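Long-range contacts in probable ribosomal RNA small subunit methyltransferase (Thermus thermophilus, PDB 3DMH), which methylates the N2 position of a guanosine in 16S ribosomal RNA, with S-adenosylmethionine as the methyl donor: residues A[20-24]-A[80-85]; A[35-39]-A[58-62]; A[70-76]-A[88-94]; A[201-206]-A[266-270]. All coordinates share one frame; numbering follows the deposited sequence.

In the fold
The chain repeats one design: two seven-stranded mixed sheets, each in the order 3-2-1-4-5-7-6 of a Rossmann-type methyltransferase, each preceded by a two-stranded hairpin. Contacts 1 to 3 belong to the first half, contact 4 to the second. Contacts 1 and 2 lie about 14 Å apart between centres and touch through Leu21 and Trp58; both segments of contact 2 fall between those of contact 1. Contacts 1 and 3 alternate along the chain and share helix 76-84. Contact 4 comes last, its centre about 15 Å from that of contact 3, where Leu93 meets Leu203, Ala266 and Leu269. The side chains of Lys24, Arg76 and Ser267 come within about 6, 7 and 4 Å of the bound S-adenosylmethionine.

Contact 1. Residues A[20-24]-A[80-85]; sequences RLFIK and RCLTAS
Phe22 and Ser85 join an antiparallel beta hairpin, strands 12-16 and 19-23, to the helix of a beta-alpha-beta unit in the first Rossmann-type half of the protein. Strand 20-23 and helix 80-84 run nearly antiparallel, at 154°, with their axes 7.1 Å apart. Phe22 N donates an almost straight bond to Ser85 OG at 2.9 Å. That hydroxyl donates in turn to a water, 2.7 Å from Ser85 OG, which donates a hydrogen bond to Phe22 O, so the serine serves the phenylalanine N directly and its O through the water. With CG anti to its carbonyl carbon (chi1 -73°), the Phe22 ring swings over the helix and receives Ala84 CB on one face, a CH-pi contact 3.9 Å from the ring centroid. Its rim atom CE2 stands over the centre of the Arg20 guanidinium. A second water links Arg20 NH2 to Ala84 O. Further along, Lys24 CG rests 3.6 Å from Cys81 SG. Lys24 and Arg80 both form salt bridges with Asp288, a residue that binds S-adenosylmethionine, and this shared carboxylate probably offsets their like charges. A bend at chi3 (-58°) brings Lys24 CE over a face of the Arg80 guanidinium, 3.6 Å from Arg80 NH1.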
# COMPACT_ATOMS: atom_id res chain seq x y z
N ARG A 20 7.57 20.77 12.51
CA ARG A 20 7.99 19.38 12.63
C ARG A 20 7.06 18.51 11.80
O ARG A 20 5.96 18.91 11.46
CB ARG A 20 7.98 18.94 14.10
CG ARG A 20 6.57 18.80 14.68
CD ARG A 20 6.56 18.50 16.18
NE ARG A 20 5.16 18.30 16.61
CZ ARG A 20 4.80 17.60 17.69
NH1 ARG A 20 5.69 17.02 18.48
NH2 ARG A 20 3.48 17.46 17.97
N LEU A 21 7.54 17.32 11.47
CA LEU A 21 6.75 16.39 10.69
C LEU A 21 7.03 15.00 11.20
O LEU A 21 8.20 14.62 11.35
CB LEU A 21 7.17 16.50 9.22
CG LEU A 21 6.25 15.85 8.21
CD1 LEU A 21 4.92 16.62 8.07
CD2 LEU A 21 6.97 15.77 6.87
N PHE A 22 5.98 14.25 11.52
CA PHE A 22 6.17 12.87 11.98
C PHE A 22 6.40 11.92 10.83
O PHE A 22 5.71 11.98 9.80
CB PHE A 22 4.95 12.38 12.77
CG PHE A 22 4.85 13.00 14.16
CD1 PHE A 22 5.33 12.31 15.26
CD2 PHE A 22 4.27 14.27 14.36
CE1 PHE A 22 5.23 12.83 16.53
CE2 PHE A 22 4.18 14.81 15.65
CZ PHE A 22 4.66 14.07 16.73
N ILE A 23 7.33 11.00 11.05
CA ILE A 23 7.59 9.92 10.11
C ILE A 23 7.60 8.60 10.88
O ILE A 23 7.69 8.58 12.11
CB ILE A 23 8.92 10.13 9.33
CG1 ILE A 23 10.12 9.96 10.26
CG2 ILE A 23 8.90 11.51 8.58
CD1 ILE A 23 11.46 9.94 9.53
N LYS A 24 7.54 7.48 10.16
CA LYS A 24 7.68 6.18 10.82
C LYS A 24 8.15 5.18 9.78
O LYS A 24 7.97 5.41 8.57
CB LYS A 24 6.35 5.70 11.47
CG LYS A 24 5.31 5.24 10.44
CD LYS A 24 4.06 4.62 11.07
CE LYS A 24 4.38 3.43 11.94
NZ LYS A 24 4.91 2.24 11.18
N ARG A 80 -1.33 7.69 9.80
CA ARG A 80 -0.92 7.82 11.22
C ARG A 80 0.04 9.01 11.36
O ARG A 80 -0.08 9.80 12.32
CB ARG A 80 -0.21 6.57 11.71
CG ARG A 80 -1.07 5.34 11.82
CD ARG A 80 -0.19 4.08 11.98
NE ARG A 80 0.07 3.77 13.38
CZ ARG A 80 0.77 2.72 13.83
NH1 ARG A 80 1.32 1.81 13.00
NH2 ARG A 80 0.93 2.57 15.16
N CYS A 81 0.97 9.11 10.42
CA CYS A 81 1.94 10.23 10.44
C CYS A 81 1.28 11.58 10.21
O CYS A 81 1.52 12.49 10.97
CB CYS A 81 3.03 10.01 9.42
SG CYS A 81 4.08 8.58 9.78
N LEU A 82 0.46 11.70 9.16
CA LEU A 82 -0.21 12.98 8.88
C LEU A 82 -1.02 13.53 10.08
O LEU A 82 -0.96 14.69 10.41
CB LEU A 82 -1.13 12.80 7.67
CG LEU A 82 -0.35 12.53 6.39
CD1 LEU A 82 -1.29 12.03 5.28
CD2 LEU A 82 0.38 13.79 5.89
N THR A 83 -1.90 12.71 10.60
CA THR A 83 -2.68 12.95 11.79
C THR A 83 -1.81 13.38 12.98
O THR A 83 -2.12 14.37 13.64
CB THR A 83 -3.57 11.73 12.11
OG1 THR A 83 -4.39 11.48 10.97
CG2 THR A 83 -4.45 12.04 13.30
N ALA A 84 -0.73 12.63 13.24
CA ALA A 84 0.20 13.02 14.33
C ALA A 84 0.76 14.42 14.11
O ALA A 84 0.99 15.16 15.07
CB ALA A 84 1.33 12.01 14.51
N SER A 85 1.02 14.75 12.84
CA SER A 85 1.54 16.05 12.45
C SER A 85 0.50 17.18 12.44
O SER A 85 0.84 18.32 12.13
CB SER A 85 2.15 15.94 11.05
OG SER A 85 3.25 15.04 11.03
O HOH W 1 1.25 17.74 15.96
O HOH W 2 3.54 19.52 10.39
O HOH W 3 3.52 13.48 8.89

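Contact 2. Residues A[35-39]-A[58-62]; sequences HDLLQ and WGSLP
A single water oxygen between Gln39 and Trp58 is gripped by three groups. It accepts from Gln39 NE2 at 2.8 Å and from the indole nitrogen, Trp58 NE1, at 3.1 Å, and it donates to the helix carbonyl Asp36 O at 2.8 Å. Gln39 is thereby tied down at its amide, which lies stacked on the indole with the two planes only 13° apart. Two torsions put it there: CG is anti to the backbone N (chi1 -174°), and a bend at chi2 (-82°) turns the amide along the ring. Gln39 CG itself sits over the indole face, 3.6 Å from the centroid of the six-membered ring of Trp58, as a CH-pi contact. The Asp36 carboxylate comes to the ring edge instead, almost perpendicular to the indole plane. Next to the tryptophan, Gly59, with no side chain to meet Leu38, lets the backbones come close: Gly59 CA makes a bent CA-H...O contact with His35 O, 3.6 Å, while Gly59 O takes a similar contact from Gln39 CA at 3.5 Å. Pro62 CG closes the far end, 3.3 Å from Gln39 O. Residues Trp58 to Leu61 form a type I beta turn. The glycine-rich cofactor loop of Rossmann-type methyltransferases follows the strand equivalent to 48-51; here the chain at the end of that connection packs against helix 33-41, away from the annotated sites.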
# COMPACT_ATOMS: atom_id res chain seq x y z
N HIS A 35 9.17 13.81 -3.72
CA HIS A 35 8.52 14.65 -2.72
C HIS A 35 9.41 15.84 -2.30
O HIS A 35 8.92 16.94 -2.07
CB HIS A 35 8.07 13.84 -1.49
CG HIS A 35 7.06 12.76 -1.78
ND1 HIS A 35 5.72 12.90 -1.49
CD2 HIS A 35 7.20 11.52 -2.30
CE1 HIS A 35 5.08 11.80 -1.84
NE2 HIS A 35 5.95 10.94 -2.32
N ASP A 36 10.73 15.62 -2.23
CA ASP A 36 11.67 16.70 -1.86
C ASP A 36 11.66 17.83 -2.89
O ASP A 36 11.71 19.00 -2.53
CB ASP A 36 13.10 16.18 -1.69
CG ASP A 36 13.30 15.42 -0.39
OD1 ASP A 36 12.38 15.47 0.46
OD2 ASP A 36 14.35 14.77 -0.22
N LEU A 37 11.58 17.46 -4.16
CA LEU A 37 11.59 18.48 -5.21
C LEU A 37 10.27 19.26 -5.17
O LEU A 37 10.26 20.48 -5.35
CB LEU A 37 11.84 17.87 -6.58
CG LEU A 37 12.29 18.85 -7.67
CD1 LEU A 37 13.62 19.51 -7.30
CD2 LEU A 37 12.41 18.10 -8.97
N LEU A 38 9.16 18.56 -4.93
CA LEU A 38 7.89 19.27 -4.71
C LEU A 38 7.97 20.29 -3.58
O LEU A 38 7.49 21.42 -3.73
CB LEU A 38 6.78 18.28 -4.36
CG LEU A 38 5.98 17.66 -5.48
CD1 LEU A 38 5.04 16.64 -4.86
CD2 LEU A 38 5.19 18.74 -6.27
N GLN A 39 8.53 19.89 -2.44
CA GLN A 39 8.53 20.77 -1.28
C GLN A 39 9.32 22.05 -1.58
O GLN A 39 8.99 23.12 -1.08
CB GLN A 39 9.09 20.03 -0.04
CG GLN A 39 9.01 20.82 1.27
CD GLN A 39 10.16 21.83 1.47
OE1 GLN A 39 10.03 22.78 2.24
NE2 GLN A 39 11.28 21.62 0.78
N TRP A 58 5.33 15.91 3.26
CA TRP A 58 6.41 16.87 3.00
C TRP A 58 6.23 17.67 1.71
O TRP A 58 6.46 18.87 1.69
CB TRP A 58 7.74 16.13 3.00
CG TRP A 58 8.98 16.99 2.81
CD1 TRP A 58 9.93 16.84 1.85
CD2 TRP A 58 9.42 18.09 3.65
NE1 TRP A 58 10.92 17.78 2.01
CE2 TRP A 58 10.64 18.55 3.10
CE3 TRP A 58 8.90 18.72 4.78
CZ2 TRP A 58 11.36 19.62 3.65
CZ3 TRP A 58 9.61 19.79 5.33
CH2 TRP A 58 10.83 20.23 4.76
N GLY A 59 5.81 17.00 0.65
CA GLY A 59 5.71 17.64 -0.67
C GLY A 59 4.80 18.86 -0.73
O GLY A 59 5.15 19.85 -1.40
N SER A 60 3.67 18.82 -0.04
CA SER A 60 2.73 19.93 -0.09
C SER A 60 2.76 20.75 1.20
O SER A 60 1.98 21.67 1.35
CB SER A 60 1.29 19.43 -0.35
OG SER A 60 0.89 18.49 0.64
N LEU A 61 3.71 20.43 2.09
CA LEU A 61 3.76 21.14 3.39
C LEU A 61 3.87 22.67 3.29
O LEU A 61 3.31 23.37 4.15
CB LEU A 61 4.85 20.58 4.30
CG LEU A 61 4.73 20.93 5.79
CD1 LEU A 61 3.43 20.40 6.40
CD2 LEU A 61 5.91 20.32 6.52
N PRO A 62 4.58 23.19 2.28
CA PRO A 62 4.65 24.66 2.18
C PRO A 62 3.30 25.36 2.06
O PRO A 62 3.21 26.56 2.35
CB PRO A 62 5.51 24.89 0.91
CG PRO A 62 6.39 23.67 0.86
CD PRO A 62 5.46 22.54 1.28
O HOH W 4 12.71 19.31 0.03

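Contact 3. Residues A[70-76]-A[88-94]; sequences ERLETSR and QARLALP
Both carboxylate oxygens of Glu70 are satisfied, one across the contact and one by the next residue. OE1 takes a salt bridge from Arg90, with Arg90 NE 3.1 Å from Glu70 OE1 on the syn side and 26° out of the carboxylate plane. Glu70 OE2 uses its anti lone pair for Arg71 N, 2.9 Å away. The Arg71 guanidinium is also held twice: NH1 meets Gln88 O in the carbonyl plane, on a lone pair, at 2.9 Å, and NH2 forms a salt bridge with Glu64. Between them run the backbone bonds of a parallel strand pair. Arg90 N donates to Arg71 O at 2.8 Å, and Arg90 O accepts from Glu73 N at 3.0 Å. This pairing closes a beta-alpha-beta crossover, strand 68-73 to helix 76-84 to the short outermost strand 90-91. Just past it, Ala92 N reaches Glu73 O at 3.1 Å from well above the carbonyl plane, 49° out. The Glu73 side chain, bent at chi2 (56°), accepts Ser75 N at OE2 and Gly55 N at OE1. Ser75 OG N-caps helix 76-84 at Ala78 N and is also hydrogen-bonded to Asp263. Ala92 CB lies 3.9 Å from Leu72 CD2, and Leu91 CD1 sits over a face of the Arg76 guanidinium, 3.5 Å from Arg76 NH1.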
# COMPACT_ATOMS: atom_id res chain seq x y z
N GLU A 70 -6.38 19.81 1.79
CA GLU A 70 -6.93 18.48 2.07
C GLU A 70 -5.97 17.46 1.46
O GLU A 70 -5.25 17.76 0.51
CB GLU A 70 -8.33 18.38 1.46
CG GLU A 70 -9.02 17.01 1.61
CD GLU A 70 -9.26 16.61 3.06
OE1 GLU A 70 -10.42 16.75 3.51
OE2 GLU A 70 -8.30 16.16 3.75
N ARG A 71 -5.94 16.27 2.03
CA ARG A 71 -5.00 15.22 1.60
C ARG A 71 -5.75 13.92 1.54
O ARG A 71 -6.43 13.59 2.51
CB ARG A 71 -3.85 15.09 2.61
CG ARG A 71 -3.07 16.38 2.82
CD ARG A 71 -2.13 16.25 4.04
NE ARG A 71 -1.37 17.51 4.16
CZ ARG A 71 -1.85 18.63 4.67
NH1 ARG A 71 -3.09 18.70 5.21
NH2 ARG A 71 -1.10 19.72 4.67
N LEU A 72 -5.65 13.21 0.42
CA LEU A 72 -6.27 11.88 0.31
C LEU A 72 -5.17 10.84 0.28
O LEU A 72 -4.33 10.86 -0.61
CB LEU A 72 -7.13 11.79 -0.97
CG LEU A 72 -8.20 12.89 -1.11
CD1 LEU A 72 -9.08 12.54 -2.30
CD2 LEU A 72 -9.05 13.09 0.12
N GLU A 73 -5.22 9.89 1.22
CA GLU A 73 -4.12 8.96 1.35
C GLU A 73 -4.63 7.54 1.57
O GLU A 73 -5.58 7.30 2.33
CB GLU A 73 -3.23 9.41 2.49
CG GLU A 73 -2.06 8.48 2.84
CD GLU A 73 -1.16 8.22 1.65
OE1 GLU A 73 -0.52 9.16 1.16
OE2 GLU A 73 -1.05 7.06 1.18
N THR A 74 -4.00 6.60 0.85
CA THR A 74 -4.39 5.20 0.91
C THR A 74 -3.64 4.37 1.95
O THR A 74 -4.13 3.32 2.37
CB THR A 74 -4.19 4.50 -0.45
OG1 THR A 74 -2.84 4.73 -0.88
CG2 THR A 74 -5.11 5.10 -1.51
N SER A 75 -2.45 4.84 2.36
CA SER A 75 -1.63 4.08 3.30
C SER A 75 -1.99 4.41 4.73
O SER A 75 -1.94 5.56 5.16
CB SER A 75 -0.15 4.40 3.05
OG SER A 75 0.67 4.04 4.18
N ARG A 76 -2.31 3.37 5.49
CA ARG A 76 -2.61 3.56 6.90
C ARG A 76 -1.42 4.14 7.65
O ARG A 76 -1.59 5.07 8.43
CB ARG A 76 -3.10 2.25 7.55
CG ARG A 76 -3.93 2.54 8.77
CD ARG A 76 -5.40 2.82 8.35
NE ARG A 76 -6.21 3.26 9.47
CZ ARG A 76 -7.54 3.23 9.48
NH1 ARG A 76 -8.22 2.79 8.41
NH2 ARG A 76 -8.19 3.64 10.58
N GLN A 88 -4.60 17.77 8.10
CA GLN A 88 -5.89 17.19 7.67
C GLN A 88 -5.59 16.16 6.60
O GLN A 88 -4.85 16.43 5.65
CB GLN A 88 -6.78 18.30 7.11
CG GLN A 88 -8.19 17.81 6.81
CD GLN A 88 -9.06 18.90 6.26
OE1 GLN A 88 -9.36 18.92 5.07
NE2 GLN A 88 -9.49 19.82 7.12
N ALA A 89 -6.19 14.98 6.76
CA ALA A 89 -5.98 13.91 5.81
C ALA A 89 -7.12 12.95 5.94
O ALA A 89 -7.63 12.72 7.04
CB ALA A 89 -4.66 13.22 6.07
N ARG A 90 -7.53 12.40 4.81
CA ARG A 90 -8.59 11.39 4.82
C ARG A 90 -8.08 10.09 4.27
O ARG A 90 -7.28 10.07 3.34
CB ARG A 90 -9.75 11.82 3.92
CG ARG A 90 -10.27 13.22 4.16
CD ARG A 90 -10.71 13.43 5.57
NE ARG A 90 -11.24 14.79 5.73
CZ ARG A 90 -11.73 15.28 6.86
NH1 ARG A 90 -11.73 14.57 7.98
NH2 ARG A 90 -12.20 16.52 6.89
N LEU A 91 -8.63 9.00 4.80
CA LEU A 91 -8.41 7.67 4.28
C LEU A 91 -9.25 7.59 3.00
O LEU A 91 -10.47 7.42 3.05
CB LEU A 91 -8.90 6.67 5.32
CG LEU A 91 -8.13 6.68 6.64
CD1 LEU A 91 -9.05 6.14 7.73
CD2 LEU A 91 -6.83 5.87 6.52
N ALA A 92 -8.58 7.71 1.86
CA ALA A 92 -9.32 7.90 0.61
C ALA A 92 -8.50 7.57 -0.61
O ALA A 92 -7.30 7.77 -0.62
CB ALA A 92 -9.83 9.32 0.53
N LEU A 93 -9.17 7.04 -1.62
CA LEU A 93 -8.56 6.85 -2.91
C LEU A 93 -8.50 8.19 -3.65
O LEU A 93 -9.34 9.07 -3.43
CB LEU A 93 -9.43 5.90 -3.74
CG LEU A 93 -9.71 4.55 -3.07
CD1 LEU A 93 -10.85 3.85 -3.79
CD2 LEU A 93 -8.46 3.68 -3.07
N PRO A 94 -7.51 8.35 -4.55
CA PRO A 94 -7.36 9.63 -5.24
C PRO A 94 -8.63 10.01 -5.98
O PRO A 94 -9.03 11.18 -5.97
CB PRO A 94 -6.21 9.38 -6.22
CG PRO A 94 -5.44 8.24 -5.65
CD PRO A 94 -6.43 7.39 -4.88
O HOH W 5 -5.08 8.72 -2.31

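Contact 4. Residues A[201-206]-A[266-270]; sequences HHLPGV and ASVLS
Ser270 carries the hydrogen bonding to Leu203. Leu203 N donates to Ser270 OG at 3.0 Å, with an N-H...O angle of 166°, and the hydroxyl itself donates to Ala266 O one helical turn back, 2.8 Å from Ser270 OG. It can serve both because OG is anti to its carbonyl carbon (chi1 -61°), close to the helix backbone. Ala266 O also accepts Ser270 N, and the two donors reach it from opposite faces of its plane. On the other segment, His202 ND1 donates to Leu203 O at 3.2 Å, and NE2 accepts from Gly210 N, two bonds that fix the imidazole. The Leu203-Ser270 bond ties the end of the hairpin 187-193/196-202 to helix 265-277, the helix after strand 257-262 of the Rossmann-type methyltransferase sheet. A type II beta turn from Leu203 to Val206, with Gly205 at positive phi, turns the chain back so that Leu203 and Val206 both face the helix. Among the van der Waals contacts, Leu203 CD1 packs on Leu269 CB at 4.0 Å and Leu203 CB meets Ala266 CB. Val206 CG1 sits 3.5 Å from Ser267 OG, a hydroxyl hydrogen-bonded to Asp264; the Ser267 side chain comes within about 4 Å of the bound S-adenosylmethionine and touches Glu262, a cofactor-binding residue.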
# COMPACT_ATOMS: atom_id res chain seq x y z
N HIS A 201 -11.25 -9.79 -7.40
CA HIS A 201 -11.68 -8.48 -7.85
C HIS A 201 -10.72 -7.49 -7.26
O HIS A 201 -10.37 -7.59 -6.09
CB HIS A 201 -13.07 -8.16 -7.33
CG HIS A 201 -14.16 -8.90 -8.03
ND1 HIS A 201 -14.44 -10.23 -7.78
CD2 HIS A 201 -15.01 -8.52 -9.01
CE1 HIS A 201 -15.44 -10.62 -8.56
NE2 HIS A 201 -15.79 -9.60 -9.32
N HIS A 202 -10.26 -6.56 -8.08
CA HIS A 202 -9.35 -5.55 -7.56
C HIS A 202 -9.36 -4.24 -8.32
O HIS A 202 -9.70 -4.16 -9.51
CB HIS A 202 -7.93 -6.11 -7.44
CG HIS A 202 -7.33 -6.53 -8.75
ND1 HIS A 202 -6.88 -5.61 -9.68
CD2 HIS A 202 -7.12 -7.75 -9.28
CE1 HIS A 202 -6.41 -6.26 -10.73
NE2 HIS A 202 -6.55 -7.56 -10.51
N LEU A 203 -8.98 -3.20 -7.57
CA LEU A 203 -8.76 -1.87 -8.09
C LEU A 203 -7.33 -1.75 -8.62
O LEU A 203 -6.52 -2.69 -8.46
CB LEU A 203 -9.02 -0.83 -6.99
CG LEU A 203 -10.48 -0.70 -6.54
CD1 LEU A 203 -10.52 0.03 -5.19
CD2 LEU A 203 -11.29 0.08 -7.56
N PRO A 204 -7.00 -0.61 -9.27
CA PRO A 204 -5.63 -0.46 -9.76
C PRO A 204 -4.59 -0.39 -8.64
O PRO A 204 -4.90 0.06 -7.52
CB PRO A 204 -5.66 0.88 -10.50
CG PRO A 204 -7.09 1.16 -10.80
CD PRO A 204 -7.85 0.54 -9.65
N GLY A 205 -3.39 -0.86 -8.95
CA GLY A 205 -2.22 -0.62 -8.11
C GLY A 205 -1.90 -1.74 -7.14
O GLY A 205 -0.84 -1.73 -6.46
N VAL A 206 -2.81 -2.71 -7.03
CA VAL A 206 -2.61 -3.82 -6.09
C VAL A 206 -1.43 -4.69 -6.51
O VAL A 206 -1.04 -4.71 -7.70
CB VAL A 206 -3.89 -4.70 -5.97
CG1 VAL A 206 -5.07 -3.86 -5.52
CG2 VAL A 206 -4.18 -5.41 -7.31
N ALA A 266 -6.74 0.68 -1.32
CA ALA A 266 -7.24 0.09 -2.58
C ALA A 266 -7.28 -1.44 -2.45
O ALA A 266 -8.21 -2.10 -2.92
CB ALA A 266 -6.37 0.53 -3.76
N SER A 267 -6.26 -2.01 -1.80
CA SER A 267 -6.18 -3.43 -1.59
C SER A 267 -7.23 -3.93 -0.61
O SER A 267 -7.84 -4.99 -0.83
CB SER A 267 -4.77 -3.82 -1.12
OG SER A 267 -3.85 -3.62 -2.20
N VAL A 268 -7.48 -3.18 0.46
CA VAL A 268 -8.53 -3.53 1.42
C VAL A 268 -9.89 -3.63 0.71
O VAL A 268 -10.64 -4.60 0.88
CB VAL A 268 -8.63 -2.50 2.55
CG1 VAL A 268 -9.86 -2.73 3.43
CG2 VAL A 268 -7.37 -2.54 3.39
N LEU A 269 -10.20 -2.62 -0.10
CA LEU A 269 -11.49 -2.60 -0.82
C LEU A 269 -11.58 -3.75 -1.81
O LEU A 269 -12.64 -4.33 -2.02
CB LEU A 269 -11.69 -1.28 -1.56
CG LEU A 269 -11.79 -0.06 -0.63
CD1 LEU A 269 -11.74 1.24 -1.42
CD2 LEU A 269 -13.06 -0.10 0.23
N SER A 270 -10.44 -4.06 -2.43
CA SER A 270 -10.36 -5.21 -3.34
C SER A 270 -10.68 -6.53 -2.64
O SER A 270 -11.50 -7.31 -3.13
CB SER A 270 -8.98 -5.28 -3.99
OG SER A 270 -8.74 -4.11 -4.74